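Local coordinates for CRISPR-associated protein, Cse2 family (Thermobifida fusca, PDB 4H79), which probably binds nucleic acid as the small CasB (Cse2) subunit of the type I-E CRISPR Cascade complex, at residues G182-R185 with V186-W190; M81-A84 with E85-H89; E126-E129 with P130-K133. All blocks are in the same frame, centred on the assembly; numbering follows the deposited sequence.

Contact 1 (G182-R185 with V186-W190)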
ATOM      1  N   GLY A 182       1.402 -13.209  11.703  1.00 34.36           N
ATOM      2  CA  GLY A 182       1.827 -12.239  10.679  1.00 31.93           C
ATOM      3  C   GLY A 182       1.391 -10.812  10.985  1.00 32.60           C
ATOM      4  O   GLY A 182       2.176  -9.892  10.813  1.00 33.21           O
ATOM      5  N   ALA A 183       0.151 -10.600  11.440  1.00 35.60           N
ATOM      6  CA  ALA A 183      -0.324  -9.265  11.858  1.00 34.69           C
ATOM      7  C   ALA A 183       0.555  -8.622  12.979  1.00 34.52           C
ATOM      8  O   ALA A 183       0.855  -7.400  12.959  1.00 29.36           O
ATOM      9  CB  ALA A 183      -1.783  -9.340  12.316  1.00 36.59           C
ATOM     10  N   GLN A 184       0.932  -9.413  13.961  1.00 29.36           N
ATOM     11  CA  GLN A 184       1.824  -8.953  15.024  1.00 34.88           C
ATOM     12  C   GLN A 184       3.174  -8.519  14.422  1.00 34.62           C
ATOM     13  O   GLN A 184       3.743  -7.509  14.849  1.00 32.67           O
ATOM     14  CB  GLN A 184       2.067 -10.054  16.095  1.00 32.04           C
ATOM     15  CG  GLN A 184       3.269  -9.732  17.004  1.00 37.97           C
ATOM     16  CD  GLN A 184       3.415 -10.714  18.134  1.00 44.92           C
ATOM     17  OE1 GLN A 184       2.434 -11.279  18.601  1.00 57.36           O
ATOM     18  NE2 GLN A 184       4.650 -10.915  18.617  1.00 43.75           N
ATOM     19  N   ARG A 185       3.700  -9.313  13.484  1.00 29.87           N
ATOM     20  CA  ARG A 185       4.977  -8.986  12.878  1.00 30.99           C
ATOM     21  C   ARG A 185       4.855  -7.668  12.101  1.00 32.23           C
ATOM     22  O   ARG A 185       5.739  -6.799  12.152  1.00 32.04           O
ATOM     23  CB  ARG A 185       5.420 -10.107  11.980  1.00 30.74           C
ATOM     24  CG  ARG A 185       5.850 -11.367  12.737  1.00 37.63           C
ATOM     25  CD  ARG A 185       6.616 -12.267  11.781  1.00 58.08           C
ATOM     26  NE  ARG A 185       7.164 -13.384  12.517  1.00 56.11           N
ATOM     27  CZ  ARG A 185       6.699 -14.616  12.416  1.00 92.16           C
ATOM     28  NH1 ARG A 185       5.687 -14.894  11.587  1.00 98.24           N
ATOM     29  NH2 ARG A 185       7.255 -15.559  13.136  1.00 63.90           N
ATOM     30  N   VAL A 186       3.741  -7.475  11.410  1.00 29.10           N
ATOM     31  CA  VAL A 186       3.532  -6.207  10.689  1.00 29.71           C
ATOM     32  C   VAL A 186       3.382  -4.996  11.618  1.00 28.31           C
ATOM     33  O   VAL A 186       3.998  -3.943  11.406  1.00 30.18           O
ATOM     34  CB  VAL A 186       2.338  -6.292   9.716  1.00 28.11           C
ATOM     35  CG1 VAL A 186       2.084  -4.900   9.097  1.00 27.06           C
ATOM     36  CG2 VAL A 186       2.666  -7.356   8.620  1.00 24.09           C
ATOM     37  N   ARG A 187       2.548  -5.121  12.653  1.00 26.29           N
ATOM     38  CA  ARG A 187       2.436  -4.044  13.685  1.00 31.42           C
ATOM     39  C   ARG A 187       3.808  -3.708  14.289  1.00 31.91           C
ATOM     40  O   ARG A 187       4.156  -2.494  14.488  1.00 28.02           O
ATOM     41  CB  ARG A 187       1.486  -4.481  14.808  1.00 27.86           C
ATOM     42  CG  ARG A 187       0.009  -4.413  14.413  1.00 31.94           C
ATOM     43  CD  ARG A 187      -0.881  -4.512  15.670  1.00 35.00           C
ATOM     44  NE  ARG A 187      -0.709  -5.789  16.454  1.00 38.94           N
ATOM     45  CZ  ARG A 187      -1.340  -6.912  16.166  1.00 39.60           C
ATOM     46  NH1 ARG A 187      -2.188  -6.944  15.127  1.00 35.09           N
ATOM     47  NH2 ARG A 187      -1.144  -7.992  16.894  1.00 37.96           N
ATOM     48  N   THR A 188       4.593  -4.747  14.580  1.00 28.54           N
ATOM     49  CA  THR A 188       5.939  -4.537  15.150  1.00 29.83           C
ATOM     50  C   THR A 188       6.827  -3.771  14.156  1.00 26.85           C
ATOM     51  O   THR A 188       7.518  -2.813  14.524  1.00 29.40           O
ATOM     52  CB  THR A 188       6.592  -5.874  15.543  1.00 29.19           C
ATOM     53  OG1 THR A 188       5.771  -6.514  16.531  1.00 29.21           O
ATOM     54  CG2 THR A 188       8.009  -5.650  16.144  1.00 27.64           C
ATOM     55  N   ALA A 189       6.792  -4.152  12.884  1.00 24.91           N
ATOM     56  CA  ALA A 189       7.607  -3.420  11.861  1.00 25.41           C
ATOM     57  C   ALA A 189       7.175  -1.934  11.741  1.00 30.64           C
ATOM     58  O   ALA A 189       8.014  -0.994  11.612  1.00 30.16           O
ATOM     59  CB  ALA A 189       7.554  -4.146  10.485  1.00 27.40           C
ATOM     60  N   TRP A 190       5.857  -1.707  11.789  1.00 26.48           N
ATOM     61  CA  TRP A 190       5.345  -0.320  11.703  1.00 29.13           C
ATOM     62  C   TRP A 190       5.740   0.478  12.936  1.00 28.13           C
ATOM     63  O   TRP A 190       6.133   1.649  12.819  1.00 24.99           O
ATOM     64  CB  TRP A 190       3.834  -0.300  11.563  1.00 24.45           C
ATOM     65  CG  TRP A 190       3.305  -0.804  10.237  1.00 25.12           C
ATOM     66  CD1 TRP A 190       4.032  -1.121   9.097  1.00 25.82           C
ATOM     67  CD2 TRP A 190       1.902  -1.057   9.882  1.00 31.79           C
ATOM     68  NE1 TRP A 190       3.205  -1.523   8.072  1.00 26.94           N
ATOM     69  CE2 TRP A 190       1.909  -1.511   8.475  1.00 31.60           C
ATOM     70  CE3 TRP A 190       0.689  -0.949  10.559  1.00 29.68           C
ATOM     71  CZ2 TRP A 190       0.748  -1.863   7.802  1.00 29.96           C
ATOM     72  CZ3 TRP A 190      -0.471  -1.316   9.884  1.00 29.97           C
ATOM     73  CH2 TRP A 190      -0.438  -1.758   8.522  1.00 27.45           C
TER
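Arg187 folds back over the turn of helix that precedes it, and its guanidinium lies with one face above Ala183 O and the CA of Gln184, both meeting it near the rim. Its CG stands beside the backbone N, anti to the carbonyl carbon, and the chain then bends at its third torsion (chi3 -60°), which brings NH2 to 3.6 Å from Gln184 CA and NH1 to 3.7 Å from Ala183 CB. The face of the cation rests on main-chain atoms, with the Ala183 methyl near NH1, which is hydrogen-bonded to Gly139 O, beyond the helix. Ala183 O itself is engaged in the ordinary helical bond from Arg187 N, which is almost straight at 176°.

At the next residue, Thr188 shows how a helical hydroxyl can be spent on the chain that carries it. Its OG1 sits anti to its own carbonyl carbon (chi1 -60°) and donates to Gln184 O at 2.8 Å, while Thr188 N reaches the same oxygen at 2.9 Å. The two donors come from opposite faces of the carbonyl plane, so the acceptor is gripped twice. The extended side chain of Gln184 runs alongside that of Thr188, both pointing the same way, with CG of the glutamine 4.1 Å from the threonine OG1.

The buried side of the turn belongs to Val186. Its CG2 approaches Gly182 O at 3.4 Å, its CG1 lies over one face of the Trp190 ring, toward its rim, and its side chain also touches Gln173 and Gln176 of helix 167-176. Chemically, the polar groups are thus divided by direction: the threonine hydroxyl is turned back along the helix, onto a main-chain carbonyl one turn earlier, whereas the arginine charge is held against the helix and directed to a carbonyl of the loop at Gly139.

Contact 2 (M81-A84 with E85-H89)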
ATOM      1  N   MET A  81      -4.525 -17.500  -2.119  1.00 42.95           N
ATOM      2  CA  MET A  81      -4.481 -16.782  -3.399  1.00 45.55           C
ATOM      3  C   MET A  81      -5.432 -15.593  -3.368  1.00 41.77           C
ATOM      4  O   MET A  81      -5.067 -14.515  -3.831  1.00 40.59           O
ATOM      5  CB  MET A  81      -4.767 -17.699  -4.628  1.00 44.40           C
ATOM      6  CG  MET A  81      -4.621 -16.995  -5.981  1.00 41.23           C
ATOM      7  SD  MET A  81      -3.138 -15.937  -6.063  1.00 45.93           S
ATOM      8  CE  MET A  81      -1.905 -17.107  -6.633  1.00 50.64           C
ATOM      9  N   GLU A  82      -6.637 -15.786  -2.811  1.00 37.06           N
ATOM     10  CA  GLU A  82      -7.653 -14.722  -2.738  1.00 41.75           C
ATOM     11  C   GLU A  82      -7.164 -13.558  -1.897  1.00 39.78           C
ATOM     12  O   GLU A  82      -7.516 -12.400  -2.187  1.00 39.85           O
ATOM     13  CB  GLU A  82      -8.910 -15.251  -2.059  1.00 55.94           C
ATOM     14  CG  GLU A  82     -10.259 -14.809  -2.611  1.00 73.28           C
ATOM     15  CD  GLU A  82     -11.338 -15.879  -2.396  1.00 87.71           C
ATOM     16  OE1 GLU A  82     -11.014 -16.989  -1.896  1.00 79.95           O
ATOM     17  OE2 GLU A  82     -12.514 -15.619  -2.737  1.00106.08           O
ATOM     18  N   VAL A  83      -6.439 -13.875  -0.811  1.00 38.26           N
ATOM     19  CA  VAL A  83      -5.914 -12.855   0.091  1.00 30.47           C
ATOM     20  C   VAL A  83      -4.792 -12.092  -0.642  1.00 32.30           C
ATOM     21  O   VAL A  83      -4.743 -10.877  -0.582  1.00 35.61           O
ATOM     22  CB  VAL A  83      -5.447 -13.426   1.443  1.00 37.93           C
ATOM     23  CG1 VAL A  83      -4.743 -12.354   2.251  1.00 31.33           C
ATOM     24  CG2 VAL A  83      -6.649 -13.978   2.233  1.00 40.25           C
ATOM     25  N   ALA A  84      -3.906 -12.808  -1.341  1.00 30.12           N
ATOM     26  CA  ALA A  84      -2.833 -12.173  -2.121  1.00 30.96           C
ATOM     27  C   ALA A  84      -3.381 -11.265  -3.203  1.00 29.84           C
ATOM     28  O   ALA A  84      -2.870 -10.151  -3.399  1.00 28.48           O
ATOM     29  CB  ALA A  84      -1.947 -13.235  -2.740  1.00 29.42           C
ATOM     30  N   GLU A  85      -4.420 -11.732  -3.914  1.00 29.93           N
ATOM     31  CA  GLU A  85      -5.083 -10.892  -4.939  1.00 31.76           C
ATOM     32  C   GLU A  85      -5.716  -9.648  -4.304  1.00 32.12           C
ATOM     33  O   GLU A  85      -5.578  -8.506  -4.803  1.00 31.20           O
ATOM     34  CB  GLU A  85      -6.167 -11.680  -5.648  1.00 31.02           C
ATOM     35  CG  GLU A  85      -5.666 -12.741  -6.592  1.00 33.90           C
ATOM     36  CD  GLU A  85      -6.807 -13.524  -7.231  1.00 47.66           C
ATOM     37  OE1 GLU A  85      -7.941 -13.590  -6.696  1.00 42.77           O
ATOM     38  OE2 GLU A  85      -6.582 -14.113  -8.294  1.00 48.01           O
ATOM     39  N   ASN A  86      -6.415  -9.862  -3.191  1.00 31.82           N
ATOM     40  CA  ASN A  86      -6.966  -8.736  -2.446  1.00 31.63           C
ATOM     41  C   ASN A  86      -5.908  -7.733  -1.907  1.00 29.17           C
ATOM     42  O   ASN A  86      -6.087  -6.489  -1.959  1.00 29.13           O
ATOM     43  CB  ASN A  86      -7.886  -9.247  -1.332  1.00 35.67           C
ATOM     44  CG  ASN A  86      -8.756  -8.138  -0.764  1.00 51.46           C
ATOM     45  OD1 ASN A  86      -9.201  -7.202  -1.483  1.00 53.74           O
ATOM     46  ND2 ASN A  86      -8.980  -8.207   0.537  1.00 52.48           N
ATOM     47  N   SER A  87      -4.795  -8.260  -1.422  1.00 29.31           N
ATOM     48  CA  SER A  87      -3.686  -7.418  -0.971  1.00 29.76           C
ATOM     49  C   SER A  87      -3.124  -6.567  -2.089  1.00 29.63           C
ATOM     50  O   SER A  87      -2.861  -5.380  -1.860  1.00 26.34           O
ATOM     51  CB  SER A  87      -2.583  -8.260  -0.336  1.00 31.89           C
ATOM     52  OG  SER A  87      -3.109  -8.993   0.772  1.00 30.48           O
ATOM     53  N   ALA A  88      -2.915  -7.162  -3.267  1.00 30.03           N
ATOM     54  CA  ALA A  88      -2.470  -6.408  -4.463  1.00 27.43           C
ATOM     55  C   ALA A  88      -3.500  -5.365  -4.859  1.00 25.06           C
ATOM     56  O   ALA A  88      -3.159  -4.195  -5.189  1.00 28.03           O
ATOM     57  CB  ALA A  88      -2.240  -7.330  -5.657  1.00 22.66           C
ATOM     58  N   HIS A  89      -4.763  -5.762  -4.807  1.00 25.02           N
ATOM     59  CA  HIS A  89      -5.862  -4.822  -5.156  1.00 25.39           C
ATOM     60  C   HIS A  89      -5.898  -3.612  -4.210  1.00 24.71           C
ATOM     61  O   HIS A  89      -6.015  -2.407  -4.658  1.00 21.62           O
ATOM     62  CB  HIS A  89      -7.195  -5.598  -5.078  1.00 33.79           C
ATOM     63  CG  HIS A  89      -8.397  -4.751  -5.397  1.00 50.15           C
ATOM     64  ND1 HIS A  89      -8.342  -3.743  -6.298  1.00 51.70           N
ATOM     65  CD2 HIS A  89      -9.696  -4.770  -4.907  1.00 53.20           C
ATOM     66  CE1 HIS A  89      -9.537  -3.154  -6.393  1.00 46.04           C
ATOM     67  NE2 HIS A  89     -10.376  -3.785  -5.549  1.00 48.22           N
TER
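Ser87 and Val83 form the close-packed side of this helical turn. Because the serine OG stands anti to its own carbonyl carbon (chi1 -59°), it turns back and donates to Val83 O at 2.8 Å, the same oxygen that receives Ser87 N at 2.7 Å. The hydroxyl arrives from above the carbonyl plane, 43° out of it, and CG1 of Val83 lies 4.0 Å from it. A buried hydroxyl is in this way satisfied by its own helix.

The Met81 and Glu85 pair is looser. Their side chains cross at about a right angle, with SD of the methionine 4.1 Å from CG of the glutamate, and the closer approach is that of Glu85 CG to Met81 O at 3.3 Å. The glutamate then extends onward, its OE2 hydrogen-bonded to Tyr70 OH. Toward solvent, Glu82 leaves the helix away from the following turn; its carboxylate and that of Glu85, like charges, stay 6.4 Å apart (Glu82 OE2 to Glu85 OE1) and not in contact.

Helices surround the turn on several flanks: Ala84 meets Trp16 and Val17 of helix 16-33, Met81 packs on Phe69 and Tyr70 of helix 67-71, and Val83 and Ser87 face Tyr175 of helix 167-176.

Contact 3 (E126-E129 with P130-K133)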
ATOM      1  N   GLU A 126       8.453  15.442  18.324  1.00 50.01           N
ATOM      2  CA  GLU A 126       7.135  15.297  18.992  1.00 36.56           C
ATOM      3  C   GLU A 126       6.326  14.106  18.471  1.00 36.46           C
ATOM      4  O   GLU A 126       6.610  13.550  17.441  1.00 41.01           O
ATOM      5  CB  GLU A 126       6.240  16.619  18.825  1.00 38.01           C
ATOM      6  CG  GLU A 126       6.861  17.907  19.380  1.00 48.53           C
ATOM      7  CD  GLU A 126       7.419  17.781  20.834  1.00 69.39           C
ATOM      8  OE1 GLU A 126       6.962  16.868  21.590  1.00 70.84           O
ATOM      9  OE2 GLU A 126       8.309  18.604  21.241  1.00 67.10           O
ATOM     10  N   ILE A 127       5.282  13.740  19.188  1.00 30.37           N
ATOM     11  CA  ILE A 127       4.314  12.801  18.709  1.00 33.05           C
ATOM     12  C   ILE A 127       2.900  13.472  18.730  1.00 37.80           C
ATOM     13  O   ILE A 127       2.466  13.947  19.771  1.00 40.02           O
ATOM     14  CB  ILE A 127       4.318  11.544  19.567  1.00 28.21           C
ATOM     15  CG1 ILE A 127       5.597  10.703  19.261  1.00 30.02           C
ATOM     16  CG2 ILE A 127       3.008  10.772  19.318  1.00 27.06           C
ATOM     17  CD1 ILE A 127       5.627   9.354  19.971  1.00 38.21           C
ATOM     18  N   ASP A 128       2.221  13.551  17.582  1.00 30.64           N
ATOM     19  CA  ASP A 128       0.788  13.978  17.536  1.00 31.51           C
ATOM     20  C   ASP A 128      -0.039  12.780  18.049  1.00 29.74           C
ATOM     21  O   ASP A 128      -0.166  11.769  17.368  1.00 30.12           O
ATOM     22  CB  ASP A 128       0.440  14.368  16.094  1.00 34.72           C
ATOM     23  CG  ASP A 128      -1.081  14.478  15.811  1.00 43.05           C
ATOM     24  OD1 ASP A 128      -1.370  14.961  14.738  1.00 49.98           O
ATOM     25  OD2 ASP A 128      -1.996  14.065  16.554  1.00 49.11           O
ATOM     26  N   GLU A 129      -0.557  12.898  19.262  1.00 26.15           N
ATOM     27  CA  GLU A 129      -1.176  11.745  19.970  1.00 32.60           C
ATOM     28  C   GLU A 129      -2.408  11.233  19.266  1.00 29.99           C
ATOM     29  O   GLU A 129      -2.552  10.028  19.140  1.00 33.65           O
ATOM     30  CB  GLU A 129      -1.456  12.067  21.447  1.00 40.98           C
ATOM     31  CG  GLU A 129      -0.156  12.276  22.176  1.00 40.10           C
ATOM     32  CD  GLU A 129       0.651  10.978  22.374  1.00 53.90           C
ATOM     33  OE1 GLU A 129       1.841  11.131  22.764  1.00 52.02           O
ATOM     34  OE2 GLU A 129       0.126   9.822  22.168  1.00 41.47           O
ATOM     35  N   PRO A 130      -3.289  12.136  18.791  1.00 35.42           N
ATOM     36  CA  PRO A 130      -4.477  11.644  18.056  1.00 34.62           C
ATOM     37  C   PRO A 130      -4.064  10.888  16.769  1.00 30.16           C
ATOM     38  O   PRO A 130      -4.609   9.833  16.487  1.00 26.69           O
ATOM     39  CB  PRO A 130      -5.245  12.946  17.725  1.00 34.31           C
ATOM     40  CG  PRO A 130      -4.846  13.907  18.837  1.00 47.11           C
ATOM     41  CD  PRO A 130      -3.393  13.588  19.128  1.00 35.67           C
ATOM     42  N   LEU A 131      -3.089  11.404  16.007  1.00 26.76           N
ATOM     43  CA  LEU A 131      -2.636  10.693  14.820  1.00 25.15           C
ATOM     44  C   LEU A 131      -1.938   9.348  15.213  1.00 26.77           C
ATOM     45  O   LEU A 131      -2.144   8.311  14.579  1.00 25.82           O
ATOM     46  CB  LEU A 131      -1.696  11.562  14.010  1.00 24.66           C
ATOM     47  CG  LEU A 131      -1.109  10.938  12.737  1.00 27.75           C
ATOM     48  CD1 LEU A 131      -2.147  10.341  11.780  1.00 28.33           C
ATOM     49  CD2 LEU A 131      -0.238  12.023  12.013  1.00 31.93           C
ATOM     50  N   ARG A 132      -1.142   9.365  16.272  1.00 25.00           N
ATOM     51  CA  ARG A 132      -0.428   8.155  16.662  1.00 30.30           C
ATOM     52  C   ARG A 132      -1.462   7.117  17.107  1.00 31.40           C
ATOM     53  O   ARG A 132      -1.329   5.917  16.781  1.00 31.49           O
ATOM     54  CB  ARG A 132       0.587   8.416  17.778  1.00 30.19           C
ATOM     55  CG  ARG A 132       1.482   7.148  18.077  1.00 31.77           C
ATOM     56  CD  ARG A 132       1.035   6.312  19.324  1.00 28.99           C
ATOM     57  NE  ARG A 132       1.273   7.121  20.541  1.00 38.30           N
ATOM     58  CZ  ARG A 132       2.452   7.158  21.169  1.00 44.89           C
ATOM     59  NH1 ARG A 132       3.488   6.395  20.743  1.00 46.96           N
ATOM     60  NH2 ARG A 132       2.602   7.966  22.206  1.00 39.90           N
ATOM     61  N   LYS A 133      -2.502   7.571  17.818  1.00 30.49           N
ATOM     62  CA  LYS A 133      -3.576   6.669  18.262  1.00 36.18           C
ATOM     63  C   LYS A 133      -4.241   6.010  17.050  1.00 32.56           C
ATOM     64  O   LYS A 133      -4.464   4.774  17.047  1.00 32.70           O
ATOM     65  CB  LYS A 133      -4.627   7.417  19.086  1.00 47.19           C
ATOM     66  CG  LYS A 133      -5.802   6.569  19.546  1.00 62.58           C
ATOM     67  CD  LYS A 133      -6.711   7.337  20.511  1.00 79.97           C
ATOM     68  CE  LYS A 133      -7.895   6.499  20.986  1.00 83.89           C
ATOM     69  NZ  LYS A 133      -7.636   5.805  22.284  1.00 59.66           N
TER
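An extended backbone through Ile127 and Asp128 turns into helix 129-138 at Glu129, and the first turn closes with Arg132 N bonded to Asp128 O at 2.8 Å and Lys133 N to Glu129 O. Asp128 is the N-cap: its OD2 accepts from Leu131 N at 2.9 Å in a nearly straight bond (173°), although the donor stands well above the carboxylate plane. The Asp128 side chain runs at about a right angle to that of Pro130, with OD2 3.0 Å from CD, and its CG packs on Leu131 CB.

Glu129 and Arg132 run side by side, the arginine bent at its second and third torsions (chi3 -68°), which brings its guanidinium back beside the carboxylate. Glu129 OE2 offers its syn lone pair to Arg132 NH2 at 3.1 Å, close to the guanidinium plane; the bonds from NE to OE2 and from NH2 to OE1 are weak. Carboxylate and guanidinium are twisted 46° apart, which rules out a flat paired bridge. Ile127 lays CG2 over one guanidinium face, toward the rim, and Ile127 CD1 lies 3.7 Å from Arg132 NH1.

Two acidic groups thus serve different ends: one caps the Leu131 amide, its negative charge expected to interact favourably with the helix dipole's positive end, while the other probably offsets the arginine's charge at the surface.

How the contacts relate
Along the chain the order is contact 2, contact 3, contact 1: on helix 80-99, at the start of helix 129-138 and the loop before it, and on helix 180-195 of an all-helical fold. Contact 1 is the nearer neighbour of both others, its centre 18 Å from that of contact 2 and 19 Å from that of contact 3, whereas contacts 2 and 3 are 31 Å apart on opposite sides of the chain's centre; the three centres form an open triangle. No two of them touch. Shared neighbours relate them instead: helix 167-176 packs against both 182-190 and 81-89, and the C-terminal helix spans from there to the start of helix 129-138, which its Phe194 and His195 meet.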